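Long-range contacts in putative cytoplasmic protein (Salmonella enterica subsp. enterica serovar Typhimurium, PDB 4J32), which probably acts as a secreted peptidoglycan amidase, the type VI effector Tae4 of the papain-like NlpC/P60 kind, which the immunity protein Tai4 binds and inhibits: residues I39-N47 / V81-Y89; A25-V36 / F53-V64. All coordinates share one frame; numbering follows the deposited sequence.

Contact 1: I39-N47 / V81-Y89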
loop_
_atom_site.group_PDB
_atom_site.type_symbol
_atom_site.label_atom_id
_atom_site.label_comp_id
_atom_site.label_asym_id
_atom_site.label_seq_id
_atom_site.Cartn_x
_atom_site.Cartn_y
_atom_site.Cartn_z
ATOM N N ILE A 39 -1.639 -11.844 27.986
ATOM C CA ILE A 39 -1.276 -11.793 29.390
ATOM C C ILE A 39 -2.031 -10.679 30.116
ATOM O O ILE A 39 -2.567 -10.901 31.221
ATOM C CB ILE A 39 0.266 -11.631 29.540
ATOM C CG1 ILE A 39 0.971 -12.932 29.098
ATOM C CG2 ILE A 39 0.680 -11.231 30.987
ATOM C CD1 ILE A 39 2.470 -12.716 28.813
ATOM N N ILE A 40 -2.096 -9.506 29.493
ATOM C CA ILE A 40 -2.636 -8.315 30.151
ATOM C C ILE A 40 -4.155 -8.220 29.942
ATOM O O ILE A 40 -4.892 -7.847 30.869
ATOM C CB ILE A 40 -1.887 -7.013 29.720
ATOM C CG1 ILE A 40 -0.406 -7.090 30.122
ATOM C CG2 ILE A 40 -2.559 -5.745 30.325
ATOM C CD1 ILE A 40 0.462 -5.943 29.585
ATOM N N GLY A 41 -4.613 -8.582 28.742
ATOM C CA GLY A 41 -6.041 -8.633 28.443
ATOM C C GLY A 41 -6.675 -7.257 28.482
ATOM O O GLY A 41 -5.981 -6.246 28.387
ATOM N N GLY A 42 -7.998 -7.220 28.643
ATOM C CA GLY A 42 -8.734 -5.957 28.635
ATOM C C GLY A 42 -8.511 -5.172 27.354
ATOM O O GLY A 42 -8.360 -5.759 26.267
ATOM N N ASN A 43 -8.498 -3.844 27.465
ATOM C CA ASN A 43 -8.274 -2.986 26.296
ATOM C C ASN A 43 -6.875 -3.100 25.691
ATOM O O ASN A 43 -6.702 -2.912 24.482
ATOM C CB ASN A 43 -8.617 -1.528 26.608
ATOM C CG ASN A 43 -10.125 -1.308 26.780
ATOM O OD1 ASN A 43 -10.935 -2.161 26.412
ATOM N ND2 ASN A 43 -10.498 -0.158 27.328
ATOM N N VAL A 44 -5.879 -3.371 26.530
ATOM C CA VAL A 44 -4.541 -3.708 26.035
ATOM C C VAL A 44 -4.634 -4.882 25.036
ATOM O O VAL A 44 -4.177 -4.774 23.877
ATOM C CB VAL A 44 -3.552 -4.012 27.192
ATOM C CG1 VAL A 44 -2.214 -4.587 26.667
ATOM C CG2 VAL A 44 -3.269 -2.735 28.006
ATOM N N GLY A 45 -5.227 -5.978 25.485
ATOM C CA GLY A 45 -5.425 -7.139 24.617
ATOM C C GLY A 45 -6.224 -6.880 23.345
ATOM O O GLY A 45 -5.845 -7.322 22.253
ATOM N N LYS A 46 -7.344 -6.171 23.485
ATOM C CA LYS A 46 -8.181 -5.818 22.341
ATOM C C LYS A 46 -7.428 -5.021 21.278
ATOM O O LYS A 46 -7.557 -5.295 20.079
ATOM C CB LYS A 46 -9.414 -5.053 22.822
ATOM C CG LYS A 46 -10.384 -5.979 23.559
ATOM C CD LYS A 46 -11.713 -5.318 23.833
ATOM C CE LYS A 46 -12.634 -6.289 24.555
ATOM N NZ LYS A 46 -13.794 -5.573 25.156
ATOM N N ASN A 47 -6.631 -4.045 21.721
ATOM C CA ASN A 47 -5.844 -3.243 20.792
ATOM C C ASN A 47 -4.714 -4.004 20.139
ATOM O O ASN A 47 -4.401 -3.764 18.968
ATOM C CB ASN A 47 -5.328 -1.965 21.445
ATOM C CG ASN A 47 -6.400 -0.897 21.514
ATOM O OD1 ASN A 47 -6.720 -0.254 20.507
ATOM N ND2 ASN A 47 -6.983 -0.720 22.696
ATOM N N VAL A 81 -4.444 2.780 27.969
ATOM C CA VAL A 81 -5.622 1.914 27.928
ATOM C C VAL A 81 -5.577 0.966 29.112
ATOM O O VAL A 81 -4.500 0.620 29.611
ATOM C CB VAL A 81 -5.743 1.110 26.605
ATOM C CG1 VAL A 81 -5.860 2.037 25.395
ATOM C CG2 VAL A 81 -4.549 0.200 26.408
ATOM N N SER A 82 -6.749 0.493 29.527
ATOM C CA SER A 82 -6.807 -0.385 30.684
ATOM C C SER A 82 -6.498 -1.850 30.328
ATOM O O SER A 82 -6.724 -2.288 29.183
ATOM C CB SER A 82 -8.149 -0.251 31.389
ATOM O OG SER A 82 -9.224 -0.504 30.506
ATOM N N GLY A 83 -5.932 -2.580 31.293
ATOM C CA GLY A 83 -5.833 -4.040 31.214
ATOM C C GLY A 83 -7.033 -4.747 31.855
ATOM O O GLY A 83 -7.952 -4.102 32.397
ATOM N N ALA A 84 -7.028 -6.079 31.808
ATOM C CA ALA A 84 -8.057 -6.873 32.521
ATOM C C ALA A 84 -8.019 -6.614 34.042
ATOM O O ALA A 84 -9.021 -6.784 34.726
ATOM C CB ALA A 84 -7.890 -8.354 32.225
ATOM N N ASP A 85 -6.862 -6.174 34.541
ATOM C CA ASP A 85 -6.674 -5.773 35.943
ATOM C C ASP A 85 -7.284 -4.401 36.291
ATOM O O ASP A 85 -7.214 -3.972 37.447
ATOM C CB ASP A 85 -5.180 -5.768 36.303
ATOM C CG ASP A 85 -4.355 -4.832 35.419
ATOM O OD1 ASP A 85 -4.926 -4.125 34.545
ATOM O OD2 ASP A 85 -3.111 -4.816 35.586
ATOM N N ASN A 86 -7.865 -3.724 35.297
ATOM C CA ASN A 86 -8.400 -2.361 35.461
ATOM C C ASN A 86 -7.332 -1.315 35.816
ATOM O O ASN A 86 -7.656 -0.212 36.266
ATOM C CB ASN A 86 -9.565 -2.324 36.466
ATOM C CG ASN A 86 -10.674 -3.267 36.086
ATOM O OD1 ASN A 86 -11.048 -3.353 34.919
ATOM N ND2 ASN A 86 -11.190 -3.997 37.059
ATOM N N LYS A 87 -6.068 -1.683 35.622
ATOM C CA LYS A 87 -4.948 -0.733 35.720
ATOM C C LYS A 87 -4.603 -0.214 34.323
ATOM O O LYS A 87 -5.088 -0.734 33.328
ATOM C CB LYS A 87 -3.730 -1.389 36.396
ATOM C CG LYS A 87 -4.073 -1.957 37.800
ATOM C CD LYS A 87 -2.841 -2.513 38.513
ATOM C CE LYS A 87 -3.257 -3.276 39.778
ATOM N NZ LYS A 87 -2.079 -4.065 40.277
ATOM N N PHE A 88 -3.747 0.804 34.257
ATOM C CA PHE A 88 -3.568 1.557 33.007
ATOM C C PHE A 88 -2.193 1.415 32.407
ATOM O O PHE A 88 -1.188 1.368 33.133
ATOM C CB PHE A 88 -3.925 3.029 33.219
ATOM C CG PHE A 88 -5.279 3.217 33.841
ATOM C CD1 PHE A 88 -6.436 3.132 33.065
ATOM C CD2 PHE A 88 -5.402 3.415 35.218
ATOM C CE1 PHE A 88 -7.705 3.258 33.657
ATOM C CE2 PHE A 88 -6.656 3.556 35.813
ATOM C CZ PHE A 88 -7.813 3.469 35.030
ATOM N N TYR A 89 -2.167 1.381 31.070
ATOM C CA TYR A 89 -0.979 1.033 30.299
ATOM C C TYR A 89 -0.746 2.056 29.218
ATOM O O TYR A 89 -1.566 2.205 28.302
ATOM C CB TYR A 89 -1.153 -0.376 29.692
ATOM C CG TYR A 89 -1.214 -1.443 30.758
ATOM C CD1 TYR A 89 -0.071 -2.156 31.113
ATOM C CD2 TYR A 89 -2.407 -1.701 31.461
ATOM C CE1 TYR A 89 -0.103 -3.110 32.131
ATOM C CE2 TYR A 89 -2.451 -2.656 32.484
ATOM C CZ TYR A 89 -1.290 -3.356 32.801
ATOM O OH TYR A 89 -1.309 -4.281 33.800
HETATM O O HOH W 1 -4.475 -7.577 33.477
HETATM O O HOH W 2 -9.693 -3.104 29.981
#

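Contact 2: A25-V36 / F53-V64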
loop_
_atom_site.group_PDB
_atom_site.type_symbol
_atom_site.label_atom_id
_atom_site.label_comp_id
_atom_site.label_asym_id
_atom_site.label_seq_id
_atom_site.Cartn_x
_atom_site.Cartn_y
_atom_site.Cartn_z
ATOM N N ALA A 25 8.784 -8.617 37.453
ATOM C CA ALA A 25 7.536 -8.265 36.752
ATOM C C ALA A 25 7.790 -8.140 35.231
ATOM O O ALA A 25 7.015 -8.624 34.412
ATOM C CB ALA A 25 6.975 -6.949 37.302
ATOM N N PHE A 26 8.908 -7.518 34.875
ATOM C CA PHE A 26 9.263 -7.360 33.446
ATOM C C PHE A 26 9.294 -8.707 32.720
ATOM O O PHE A 26 8.778 -8.828 31.598
ATOM C CB PHE A 26 10.598 -6.632 33.280
ATOM C CG PHE A 26 10.852 -6.163 31.841
ATOM C CD1 PHE A 26 10.575 -4.854 31.464
ATOM C CD2 PHE A 26 11.301 -7.076 30.876
ATOM C CE1 PHE A 26 10.792 -4.421 30.135
ATOM C CE2 PHE A 26 11.513 -6.660 29.532
ATOM C CZ PHE A 26 11.244 -5.343 29.179
ATOM N N ARG A 27 9.900 -9.716 33.346
ATOM C CA ARG A 27 9.970 -11.041 32.765
ATOM C C ARG A 27 8.600 -11.602 32.379
ATOM O O ARG A 27 8.478 -12.268 31.346
ATOM C CB ARG A 27 10.697 -12.001 33.720
ATOM C CG ARG A 27 10.942 -13.387 33.143
ATOM C CD ARG A 27 11.635 -14.294 34.147
ATOM N NE ARG A 27 12.989 -13.855 34.446
ATOM C CZ ARG A 27 13.400 -13.439 35.642
ATOM N NH1 ARG A 27 12.557 -13.424 36.678
ATOM N NH2 ARG A 27 14.663 -13.095 35.811
ATOM N N LYS A 28 7.569 -11.313 33.180
ATOM C CA LYS A 28 6.221 -11.849 32.917
ATOM C C LYS A 28 5.685 -11.383 31.565
ATOM O O LYS A 28 4.825 -12.037 30.977
ATOM C CB LYS A 28 5.219 -11.449 34.003
ATOM C CG LYS A 28 5.651 -11.737 35.466
ATOM C CD LYS A 28 6.246 -13.117 35.708
ATOM C CE LYS A 28 5.218 -14.228 35.683
ATOM N NZ LYS A 28 5.855 -15.528 36.129
ATOM N N VAL A 29 6.182 -10.241 31.106
ATOM C CA VAL A 29 5.739 -9.672 29.826
ATOM C C VAL A 29 6.848 -9.559 28.781
ATOM O O VAL A 29 6.678 -8.858 27.780
ATOM C CB VAL A 29 5.003 -8.299 30.030
ATOM C CG1 VAL A 29 3.677 -8.507 30.767
ATOM C CG2 VAL A 29 5.900 -7.275 30.780
ATOM N N ASN A 30 7.977 -10.236 29.012
ATOM C CA ASN A 30 9.089 -10.233 28.068
ATOM C C ASN A 30 8.849 -11.252 26.950
ATOM O O ASN A 30 9.619 -12.201 26.730
ATOM C CB ASN A 30 10.441 -10.426 28.790
ATOM C CG ASN A 30 11.621 -10.147 27.880
ATOM O OD1 ASN A 30 11.563 -9.253 27.030
ATOM N ND2 ASN A 30 12.680 -10.945 28.018
ATOM N N HIS A 31 7.732 -11.060 26.256
ATOM C CA HIS A 31 7.305 -11.959 25.191
ATOM C C HIS A 31 6.870 -11.141 23.989
ATOM O O HIS A 31 6.948 -9.909 24.027
ATOM C CB HIS A 31 6.144 -12.836 25.674
ATOM C CG HIS A 31 6.487 -13.622 26.894
ATOM N ND1 HIS A 31 7.294 -14.737 26.845
ATOM C CD2 HIS A 31 6.204 -13.413 28.202
ATOM C CE1 HIS A 31 7.453 -15.214 28.069
ATOM N NE2 HIS A 31 6.807 -14.425 28.910
ATOM N N SER A 32 6.428 -11.833 22.931
ATOM C CA SER A 32 5.903 -11.156 21.735
ATOM C C SER A 32 4.772 -10.217 22.136
ATOM O O SER A 32 4.081 -10.467 23.121
ATOM C CB SER A 32 5.412 -12.164 20.695
ATOM O OG SER A 32 4.185 -12.788 21.083
ATOM N N VAL A 33 4.568 -9.151 21.368
ATOM C CA VAL A 33 3.440 -8.254 21.627
ATOM C C VAL A 33 2.087 -9.016 21.658
ATOM O O VAL A 33 1.247 -8.726 22.527
ATOM C CB VAL A 33 3.433 -7.024 20.646
ATOM C CG1 VAL A 33 3.177 -7.457 19.199
ATOM C CG2 VAL A 33 2.423 -5.984 21.085
ATOM N N ALA A 34 1.895 -10.003 20.767
ATOM C CA ALA A 34 0.682 -10.834 20.801
ATOM C C ALA A 34 0.519 -11.491 22.176
ATOM O O ALA A 34 -0.564 -11.452 22.765
ATOM C CB ALA A 34 0.663 -11.904 19.688
ATOM N N ASP A 35 1.605 -12.065 22.693
ATOM C CA ASP A 35 1.558 -12.741 23.987
ATOM C C ASP A 35 1.302 -11.753 25.139
ATOM O O ASP A 35 0.554 -12.062 26.070
ATOM C CB ASP A 35 2.822 -13.580 24.221
ATOM C CG ASP A 35 2.834 -14.885 23.415
ATOM O OD1 ASP A 35 1.798 -15.294 22.842
ATOM O OD2 ASP A 35 3.898 -15.523 23.357
ATOM N N VAL A 36 1.921 -10.576 25.070
ATOM C CA VAL A 36 1.698 -9.492 26.034
ATOM C C VAL A 36 0.211 -9.135 26.105
ATOM O O VAL A 36 -0.343 -8.957 27.198
ATOM C CB VAL A 36 2.541 -8.246 25.673
ATOM C CG1 VAL A 36 2.198 -7.047 26.583
ATOM C CG2 VAL A 36 4.031 -8.580 25.791
ATOM N N PHE A 53 -1.520 -1.865 18.403
ATOM C CA PHE A 53 -0.248 -1.727 19.128
ATOM C C PHE A 53 0.654 -2.847 18.665
ATOM O O PHE A 53 0.228 -4.005 18.649
ATOM C CB PHE A 53 -0.435 -1.889 20.638
ATOM C CG PHE A 53 -1.399 -0.903 21.264
ATOM C CD1 PHE A 53 -1.680 0.326 20.660
ATOM C CD2 PHE A 53 -1.966 -1.201 22.513
ATOM C CE1 PHE A 53 -2.551 1.246 21.262
ATOM C CE2 PHE A 53 -2.840 -0.292 23.126
ATOM C CZ PHE A 53 -3.140 0.922 22.495
ATOM N N GLN A 54 1.886 -2.486 18.294
ATOM C CA GLN A 54 2.898 -3.457 17.875
ATOM C C GLN A 54 4.205 -3.310 18.661
ATOM O O GLN A 54 5.019 -4.242 18.690
ATOM C CB GLN A 54 3.183 -3.299 16.363
ATOM C CG GLN A 54 1.980 -3.604 15.471
ATOM C CD GLN A 54 1.648 -5.107 15.438
ATOM O OE1 GLN A 54 2.192 -5.845 14.646
ATOM N NE2 GLN A 54 0.785 -5.552 16.343
ATOM N N ASN A 55 4.415 -2.138 19.256
ATOM C CA ASN A 55 5.620 -1.884 20.072
ATOM C C ASN A 55 5.288 -2.106 21.552
ATOM O O ASN A 55 4.616 -1.281 22.172
ATOM C CB ASN A 55 6.180 -0.471 19.864
ATOM C CG ASN A 55 7.529 -0.271 20.581
ATOM O OD1 ASN A 55 7.994 -1.167 21.305
ATOM N ND2 ASN A 55 8.163 0.878 20.363
ATOM N N ALA A 56 5.738 -3.238 22.085
ATOM C CA ALA A 56 5.407 -3.602 23.481
ATOM C C ALA A 56 6.207 -2.838 24.532
ATOM O O ALA A 56 5.848 -2.862 25.724
ATOM C CB ALA A 56 5.529 -5.119 23.682
ATOM N N CYS A 57 7.254 -2.137 24.095
ATOM C CA CYS A 57 8.154 -1.411 24.995
ATOM C C CYS A 57 7.413 -0.637 26.126
ATOM O O CYS A 57 7.615 -0.948 27.307
ATOM C CB CYS A 57 9.132 -0.526 24.206
ATOM S SG CYS A 57 9.912 0.740 25.245
ATOM N N PRO A 58 6.540 0.348 25.782
ATOM C CA PRO A 58 5.921 1.100 26.876
ATOM C C PRO A 58 4.887 0.312 27.679
ATOM O O PRO A 58 4.640 0.621 28.854
ATOM C CB PRO A 58 5.267 2.299 26.163
ATOM C CG PRO A 58 5.000 1.815 24.775
ATOM C CD PRO A 58 6.160 0.885 24.458
ATOM N N ILE A 59 4.306 -0.705 27.047
ATOM C CA ILE A 59 3.322 -1.540 27.722
ATOM C C ILE A 59 4.035 -2.403 28.762
ATOM O O ILE A 59 3.522 -2.595 29.873
ATOM C CB ILE A 59 2.530 -2.392 26.706
ATOM C CG1 ILE A 59 1.827 -1.465 25.685
ATOM C CG2 ILE A 59 1.482 -3.311 27.450
ATOM C CD1 ILE A 59 1.154 -2.176 24.467
ATOM N N ARG A 60 5.224 -2.911 28.422
ATOM C CA ARG A 60 5.964 -3.689 29.426
ATOM C C ARG A 60 6.378 -2.821 30.623
ATOM O O ARG A 60 6.266 -3.252 31.770
ATOM C CB ARG A 60 7.191 -4.379 28.838
ATOM C CG ARG A 60 6.930 -5.359 27.671
ATOM C CD ARG A 60 8.246 -6.043 27.282
ATOM N NE ARG A 60 8.068 -6.937 26.140
ATOM C CZ ARG A 60 8.535 -6.692 24.920
ATOM N NH1 ARG A 60 9.237 -5.579 24.656
ATOM N NH2 ARG A 60 8.294 -7.557 23.949
ATOM N N MET A 61 6.851 -1.609 30.357
ATOM C CA MET A 61 7.218 -0.678 31.428
ATOM C C MET A 61 5.999 -0.309 32.287
ATOM O O MET A 61 6.092 -0.209 33.514
ATOM C CB MET A 61 7.909 0.555 30.843
ATOM C CG MET A 61 9.373 0.302 30.441
ATOM S SD MET A 61 10.388 -0.361 31.783
ATOM C CE MET A 61 10.250 0.959 33.004
ATOM N N SER A 62 4.846 -0.131 31.640
ATOM C CA SER A 62 3.609 0.111 32.388
ATOM C C SER A 62 3.272 -1.067 33.318
ATOM O O SER A 62 2.891 -0.880 34.479
ATOM C CB SER A 62 2.442 0.375 31.428
ATOM O OG SER A 62 2.665 1.571 30.694
ATOM N N TYR A 63 3.402 -2.278 32.791
ATOM C CA TYR A 63 3.184 -3.476 33.598
ATOM C C TYR A 63 4.098 -3.470 34.842
ATOM O O TYR A 63 3.629 -3.711 35.955
ATOM C CB TYR A 63 3.406 -4.729 32.742
ATOM C CG TYR A 63 3.146 -6.039 33.466
ATOM C CD1 TYR A 63 1.886 -6.640 33.417
ATOM C CD2 TYR A 63 4.172 -6.692 34.164
ATOM C CE1 TYR A 63 1.648 -7.855 34.059
ATOM C CE2 TYR A 63 3.946 -7.914 34.822
ATOM C CZ TYR A 63 2.685 -8.481 34.767
ATOM O OH TYR A 63 2.424 -9.691 35.384
ATOM N N VAL A 64 5.384 -3.182 34.650
ATOM C CA VAL A 64 6.341 -3.077 35.768
ATOM C C VAL A 64 5.842 -2.107 36.845
ATOM O O VAL A 64 5.807 -2.433 38.040
ATOM C CB VAL A 64 7.747 -2.638 35.251
ATOM C CG1 VAL A 64 8.681 -2.191 36.424
ATOM C CG2 VAL A 64 8.382 -3.753 34.399
#

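Contact 1: I39-N47 / V81-Y89
Chi1 of Ile40 (-62°) sets CG1 beside the backbone N and turns CG2 anti to it. Tyr89 holds its ring anti to its own carbonyl carbon. These torsions bring the methyl over one face of the ring. CG2 of Ile40 lies 3.9 Å from the Tyr89 ring centroid, 20° off the normal, a CH-pi contact. Val44 uses its CG2 twice. This Val44 methyl meets CG2 of Val81 at 3.6 Å and also packs on CB of Tyr89. Residues 81-89 form a beta hairpin, with strands 81-82 and 88-89 joined through a type I turn from Gly83 to Asn86. The hairpin lies against the break between helices 33-40 and 42-49. Two backbone bonds tie it there. Ala84 N donates to Ile40 O (2.9 Å, 159°), and Val44 N donates to Ser82 O (3.0 Å). One water donates to Ile40 O and accepts from Asp85 N. Within the hairpin, Asp85 OD1 accepts from Lys87 N in an Asx turn. Tyr89 OH donates to Asp85 OD2 on the syn side at 2.6 Å, which helps fix the ring whose face meets Ile40. Asn47 ND2 is held by Asn43 O, while Asn47 OD1 accepts a hydrogen bond from His55 of the immunity protein chain, which places this edge at the interface.

Contact 2: A25-V36 / F53-V64
Val29 sets its CG1 methyl over the middle of the Tyr63 ring. CG1 of Val29 lies 3.6 Å from the Tyr63 ring centroid, nearly along the normal, a CH-pi contact. The ring is swung to this place by chi1 of Tyr63 (-177°), which puts CG anti to the backbone N. CB of Lys28 comes near the hydroxyl end of the ring. The other methyl of Val29, CG2, lies 3.7 Å from CB of Arg60. From there the arginine chain runs extended from CG to NE, past Val29 and alongside the loop that joins helices 19-28 and 33-40. Arg60 NE donates to Val29 O at 2.9 Å, with a bent N-H...O angle of 140°. Arg60 NH2 donates to His31 O at 2.7 Å and is straighter, at 165°. Both acceptors lie in the guanidinium plane, which limits its rotation. CB of Ala56 covers the centre of one face. Asn30 OD1 stands farther off over the rim of the other.

The Phe26 ring packs obliquely on the arginine stem, with CZ of Phe26 3.6 Å from CD of Arg60. Its edge meets CG2 of Val64. At the other end, Val33 reaches Ala56 and the backbone of Gln54, and CG1 of Val36 lies 3.9 Å from CG2 of Ile59. Thus helix 57-67 packs against helices 19-28 and 33-40 and the loop between them. Pro58 and Ser62 also touch helix 93-103. A buried arginine here binds neutral carbonyl groups of the loop, so its charge is probably eased by their dipoles, and the loop is pinned to the helix by side-chain-to-backbone bonds.

Contacts 1 and 2 have centres about 11 Å apart, on the same side of the chain's centre. Contact 2 is the more deeply buried, while contact 1 sits nearer the periphery. Both use helix 33-40. Their segments alternate along the chain in the order 25-36, 39-47, 53-64, 81-89, so the two connections cross. Packing joins them directly: Ile40 CD1 lies 3.5 Å from Ile59 CG2, Tyr89 touches Ser62, and Asn47 touches Phe53. The hairpin packs with helices 33-40, 42-49 and 57-67, and none of these elements belongs to the four-stranded sheet. Asn47, Val81, Phe53 and Gln54 also meet immunity protein chains, so both contacts probably help shape the surface that the immunity protein meets.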